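Local coordinates for protein glycoside hydrolase (Streptococcus pneumoniae serotype 4, PDB 6ORH) that probably hydrolyses terminal alpha-linked L-fucose from host-derived carbohydrates, as a family 29 alpha-L-fucosidase, at residues E58-L63 / L107-A112; D269-S274 / D305-E310. The protein carries 2 engineered substitutions. All blocks are in the same frame, centred on the assembly; numbering follows the deposited sequence.

Contact 1 (E58-L63 / L107-A112); sequences EWVRVL and LEVSQA
V60 is the main bump of this contact, and the hollow that takes it lies on helix 105-116 between V109 and A112, one turn apart. Its CG2 rests on the CB of A112 at 3.6 Å and also lies 4.1 Å from the carbonyl O of V109, so this methyl sits against a methyl and, more loosely, a carbonyl oxygen. The second branch, CG1, anti to the backbone N of V60 (chi1 174°), lies 3.7 Å from A112 O. The small side chain of A112 lets the backbones draw close here, with V60 CA and A112 CA 6.2 Å apart.

The second bump runs the other way. V109 sends CG2 against the six-membered ring of W59, 3.8 Å from CZ3 and 3.9 Å from CE3, and the two side chains cross at about a right angle. The methyl comes to the indole obliquely. Contacts outside the pair limit how the indole can turn, since NE1 donates to G302 O and the ring stacks with F304.

The segment axes pass 9.3 Å apart at closest approach with a crossing angle of -38°. The two helices are neighbours in the outer layer of the TIM barrel, each the helix of a beta-alpha-beta crossover, and strand 70-74, common to both crossovers, lies beneath them: V60 and V109 each also touch L71.

Across the two segments there is no hydrogen bond, and all four touching residues are buried. Between these two segments the contact therefore rests on apolar fit, which W59 on L105 and V60 on F116 extend along helix 105-116. The methyl groups of two valines and an alanine, with the CE3-CZ3 side of the W59 six-membered ring, probably shut water out between them.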
# COMPACT_ATOMS: atom_id res chain seq x y z
N GLU A 58 14.07 1.39 -34.24
CA GLU A 58 12.89 2.11 -33.77
C GLU A 58 12.56 1.70 -32.34
O GLU A 58 12.10 2.53 -31.57
CB GLU A 58 11.67 1.89 -34.67
CG GLU A 58 11.79 2.75 -35.92
CD GLU A 58 11.80 4.22 -35.57
OE1 GLU A 58 10.71 4.74 -35.22
OE2 GLU A 58 12.89 4.86 -35.62
N TRP A 59 12.78 0.42 -31.99
CA TRP A 59 12.52 0.02 -30.61
C TRP A 59 13.45 0.83 -29.70
O TRP A 59 13.01 1.43 -28.72
CB TRP A 59 12.80 -1.47 -30.38
CG TRP A 59 12.06 -2.45 -31.24
CD1 TRP A 59 11.05 -2.22 -32.13
CD2 TRP A 59 12.33 -3.86 -31.27
NE1 TRP A 59 10.67 -3.41 -32.71
CE2 TRP A 59 11.44 -4.43 -32.20
CE3 TRP A 59 13.23 -4.71 -30.59
CZ2 TRP A 59 11.44 -5.80 -32.47
CZ3 TRP A 59 13.21 -6.06 -30.84
CH2 TRP A 59 12.34 -6.61 -31.79
N VAL A 60 14.75 0.82 -30.04
CA VAL A 60 15.71 1.50 -29.20
C VAL A 60 15.48 3.02 -29.19
O VAL A 60 15.53 3.63 -28.11
CB VAL A 60 17.16 1.16 -29.62
CG1 VAL A 60 18.17 1.99 -28.83
CG2 VAL A 60 17.42 -0.34 -29.48
N ARG A 61 15.22 3.62 -30.36
CA ARG A 61 15.05 5.08 -30.43
C ARG A 61 13.90 5.52 -29.51
O ARG A 61 14.05 6.45 -28.72
CB ARG A 61 14.80 5.54 -31.87
CG ARG A 61 14.63 7.06 -31.96
CD ARG A 61 14.31 7.50 -33.39
NE ARG A 61 12.98 7.08 -33.85
CZ ARG A 61 11.83 7.71 -33.55
NH1 ARG A 61 11.85 8.82 -32.80
NH2 ARG A 61 10.69 7.23 -34.00
N VAL A 62 12.76 4.85 -29.61
CA VAL A 62 11.59 5.23 -28.83
C VAL A 62 11.88 5.03 -27.35
O VAL A 62 11.59 5.90 -26.53
CB VAL A 62 10.31 4.51 -29.29
CG1 VAL A 62 9.20 4.63 -28.25
CG2 VAL A 62 9.83 5.10 -30.61
N LEU A 63 12.50 3.90 -27.01
CA LEU A 63 12.83 3.70 -25.59
C LEU A 63 13.80 4.77 -25.07
O LEU A 63 13.65 5.25 -23.95
CB LEU A 63 13.37 2.29 -25.39
CG LEU A 63 12.37 1.17 -25.65
CD1 LEU A 63 13.07 -0.20 -25.61
CD2 LEU A 63 11.21 1.24 -24.66
N LEU A 107 21.90 -9.19 -32.59
CA LEU A 107 22.79 -8.25 -33.27
C LEU A 107 22.04 -6.97 -33.64
O LEU A 107 22.57 -5.87 -33.42
CB LEU A 107 23.33 -8.92 -34.54
CG LEU A 107 24.32 -8.05 -35.32
CD1 LEU A 107 25.57 -7.79 -34.50
CD2 LEU A 107 24.70 -8.75 -36.63
N GLU A 108 20.84 -7.08 -34.23
CA GLU A 108 20.11 -5.89 -34.68
C GLU A 108 19.84 -4.96 -33.50
O GLU A 108 20.08 -3.75 -33.60
CB GLU A 108 18.83 -6.23 -35.42
CG GLU A 108 19.12 -7.01 -36.70
CD GLU A 108 17.94 -7.11 -37.64
OE1 GLU A 108 16.86 -6.58 -37.34
OE2 GLU A 108 18.11 -7.78 -38.71
N VAL A 109 19.40 -5.54 -32.37
CA VAL A 109 19.13 -4.71 -31.19
C VAL A 109 20.44 -4.11 -30.66
O VAL A 109 20.45 -2.95 -30.26
CB VAL A 109 18.36 -5.51 -30.10
CG1 VAL A 109 18.19 -4.66 -28.83
CG2 VAL A 109 16.98 -5.91 -30.61
N SER A 110 21.51 -4.93 -30.63
CA SER A 110 22.79 -4.51 -30.08
C SER A 110 23.37 -3.35 -30.89
O SER A 110 23.92 -2.43 -30.30
CB SER A 110 23.76 -5.67 -30.03
OG SER A 110 23.34 -6.63 -29.06
N GLN A 111 23.21 -3.40 -32.22
CA GLN A 111 23.74 -2.32 -33.05
C GLN A 111 23.06 -1.01 -32.69
O GLN A 111 23.75 0.02 -32.52
CB GLN A 111 23.49 -2.62 -34.53
CG GLN A 111 24.41 -3.70 -35.05
CD GLN A 111 24.00 -4.20 -36.41
OE1 GLN A 111 22.84 -4.10 -36.81
NE2 GLN A 111 24.97 -4.75 -37.12
N ALA A 112 21.72 -1.05 -32.61
CA ALA A 112 20.94 0.13 -32.24
C ALA A 112 21.25 0.59 -30.81
O ALA A 112 21.44 1.78 -30.55
CB ALA A 112 19.47 -0.14 -32.46

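Contact 2 (D269-S274 / D305-E310); sequences DQDPKS and DAKDIE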
# COMPACT_ATOMS: atom_id res chain seq x y z
N ASP A 269 -5.86 -7.98 -29.45
CA ASP A 269 -7.07 -7.61 -28.72
C ASP A 269 -6.76 -6.95 -27.37
O ASP A 269 -7.68 -6.57 -26.63
CB ASP A 269 -8.03 -8.80 -28.58
CG ASP A 269 -7.57 -9.95 -27.69
OD1 ASP A 269 -6.41 -9.94 -27.23
OD2 ASP A 269 -8.39 -10.87 -27.45
N GLN A 270 -5.48 -6.73 -27.05
CA GLN A 270 -5.15 -6.08 -25.79
C GLN A 270 -4.79 -4.62 -26.00
O GLN A 270 -4.32 -4.21 -27.06
CB GLN A 270 -4.00 -6.84 -25.11
CG GLN A 270 -4.47 -8.16 -24.52
CD GLN A 270 -3.40 -8.96 -23.82
OE1 GLN A 270 -2.26 -8.51 -23.65
NE2 GLN A 270 -3.75 -10.18 -23.42
N ASP A 271 -4.97 -3.84 -24.94
CA ASP A 271 -4.60 -2.44 -24.96
C ASP A 271 -3.54 -2.17 -23.89
O ASP A 271 -3.54 -2.84 -22.85
CB ASP A 271 -5.84 -1.59 -24.65
CG ASP A 271 -6.86 -1.67 -25.77
OD1 ASP A 271 -6.48 -1.36 -26.91
OD2 ASP A 271 -8.02 -2.02 -25.50
N PRO A 272 -2.68 -1.14 -24.07
CA PRO A 272 -1.73 -0.75 -23.02
C PRO A 272 -2.44 -0.12 -21.83
O PRO A 272 -3.55 0.42 -21.96
CB PRO A 272 -0.87 0.35 -23.65
CG PRO A 272 -1.78 0.89 -24.76
CD PRO A 272 -2.58 -0.28 -25.26
N LYS A 273 -1.77 -0.17 -20.68
CA LYS A 273 -2.23 0.49 -19.48
C LYS A 273 -2.45 1.98 -19.71
O LYS A 273 -1.75 2.63 -20.49
CB LYS A 273 -1.20 0.22 -18.37
CG LYS A 273 -1.28 -1.20 -17.84
CD LYS A 273 -0.22 -1.48 -16.79
CE LYS A 273 -0.30 -2.85 -16.13
NZ LYS A 273 -0.27 -3.98 -17.08
N SER A 274 -3.39 2.58 -18.97
CA SER A 274 -3.55 4.03 -19.02
C SER A 274 -2.35 4.77 -18.41
O SER A 274 -1.58 4.19 -17.61
CB SER A 274 -4.82 4.45 -18.28
OG SER A 274 -4.68 4.14 -16.89
N ASP A 305 3.52 -1.26 -30.92
CA ASP A 305 2.17 -0.81 -31.24
C ASP A 305 2.07 0.71 -31.12
O ASP A 305 2.66 1.31 -30.21
CB ASP A 305 1.17 -1.49 -30.29
CG ASP A 305 -0.27 -1.12 -30.59
OD1 ASP A 305 -0.85 -1.80 -31.43
OD2 ASP A 305 -0.76 -0.16 -29.98
N ALA A 306 1.29 1.35 -32.02
CA ALA A 306 1.18 2.80 -32.05
C ALA A 306 0.70 3.38 -30.71
O ALA A 306 1.18 4.46 -30.32
CB ALA A 306 0.24 3.22 -33.18
N LYS A 307 -0.26 2.69 -30.07
CA LYS A 307 -0.86 3.17 -28.82
C LYS A 307 0.18 3.07 -27.71
O LYS A 307 0.36 4.03 -26.96
CB LYS A 307 -2.09 2.34 -28.46
CG LYS A 307 -3.20 2.35 -29.52
CD LYS A 307 -4.43 1.50 -29.17
CE LYS A 307 -4.16 0.04 -28.84
NZ LYS A 307 -3.58 -0.72 -29.98
N ASP A 308 0.95 1.97 -27.71
CA ASP A 308 1.99 1.81 -26.70
C ASP A 308 3.03 2.92 -26.82
O ASP A 308 3.50 3.45 -25.82
CB ASP A 308 2.74 0.47 -26.84
CG ASP A 308 1.86 -0.75 -26.63
OD1 ASP A 308 0.62 -0.61 -26.69
OD2 ASP A 308 2.43 -1.84 -26.41
N ILE A 309 3.45 3.24 -28.06
CA ILE A 309 4.41 4.30 -28.26
C ILE A 309 3.86 5.63 -27.72
O ILE A 309 4.57 6.36 -27.01
CB ILE A 309 4.78 4.39 -29.76
CG1 ILE A 309 5.50 3.12 -30.21
CG2 ILE A 309 5.63 5.63 -30.00
CD1 ILE A 309 5.59 2.98 -31.76
N GLU A 310 2.61 5.97 -28.08
CA GLU A 310 2.02 7.22 -27.62
C GLU A 310 2.06 7.27 -26.08
O GLU A 310 2.42 8.30 -25.51
CB GLU A 310 0.59 7.29 -28.16
CG GLU A 310 -0.13 8.56 -27.78
CD GLU A 310 -1.34 8.71 -28.69
OE1 GLU A 310 -1.26 9.58 -29.60
OE2 GLU A 310 -2.31 7.92 -28.53
O HOH W 1 -3.08 -3.58 -29.77
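The carboxylate of D308 directs OD1 at the pyrrolidine ring of P272, reaching 3.4 Å from CG and lying almost as near to CB and CD. This is a contact with C-H groups; the charge of D308 is met elsewhere, through a salt bridge from OD2 to R261, and OD1 too has a hydrogen-bond partner outside the two segments. A second carboxylate, that of D305, is gripped from both faces by one residue. From one face K307 NZ reaches OD2 at 2.9 Å on the syn side, 26° out of the plane. From the opposite face the backbone N of K307 donates to the same OD2, also at 2.9 Å and 43° out of the plane, which makes D305 the N-cap of helix 306-322.

NZ can return to the carboxylate that the backbone N of K307 already caps because the chain bends at chi3 (-55°) and again at chi4. The fold brings its aliphatic part across P272 at about a right angle, with K307 CE 3.9 Å from P272 CD. The third carboxylate, D271, passes the same chain from the other segment: its OD1 lies 3.3 Å from K307 CE but 4.3 Å from K307 NZ, close enough for attraction, though beyond a salt bridge.

A water also meets the ammonium group. It accepts from K307 NZ at 2.9 Å and lies 3.0 Å from Q270 O, placed to donate to it, and can link loop to helix.

No direct hydrogen bond joins the two segments. The loop that leads into helix 275-284 is laid on the first turn of helix 306-322 by proline packing and a bridging water, with a possible longer-range attraction between D271 and K307. With both aspartates near, the lysine is likely to stay protonated, and its charge would favour their anionic forms.

Contact 1 closes along the chain before contact 2 opens, and both lie in the TIM-barrel part of the protein, their centres 19 Å apart. They meet through helices 56-65 and 306-322, where V62 CG1 lies 4.1 Å from I309 CG2; R61 and V62 also touch Y313. The strands explain the order: 292-295 pairs with 23-27, which pairs with 70-74. Helix 306-322, following strand 292-295, thus sits beside helix 56-65, which follows 23-27, and this joins the late end of the barrel sequence to its beginning. Both contacts are structural packing away from the annotated glycan and calcium sites, one buried and apolar, the other more open and charged.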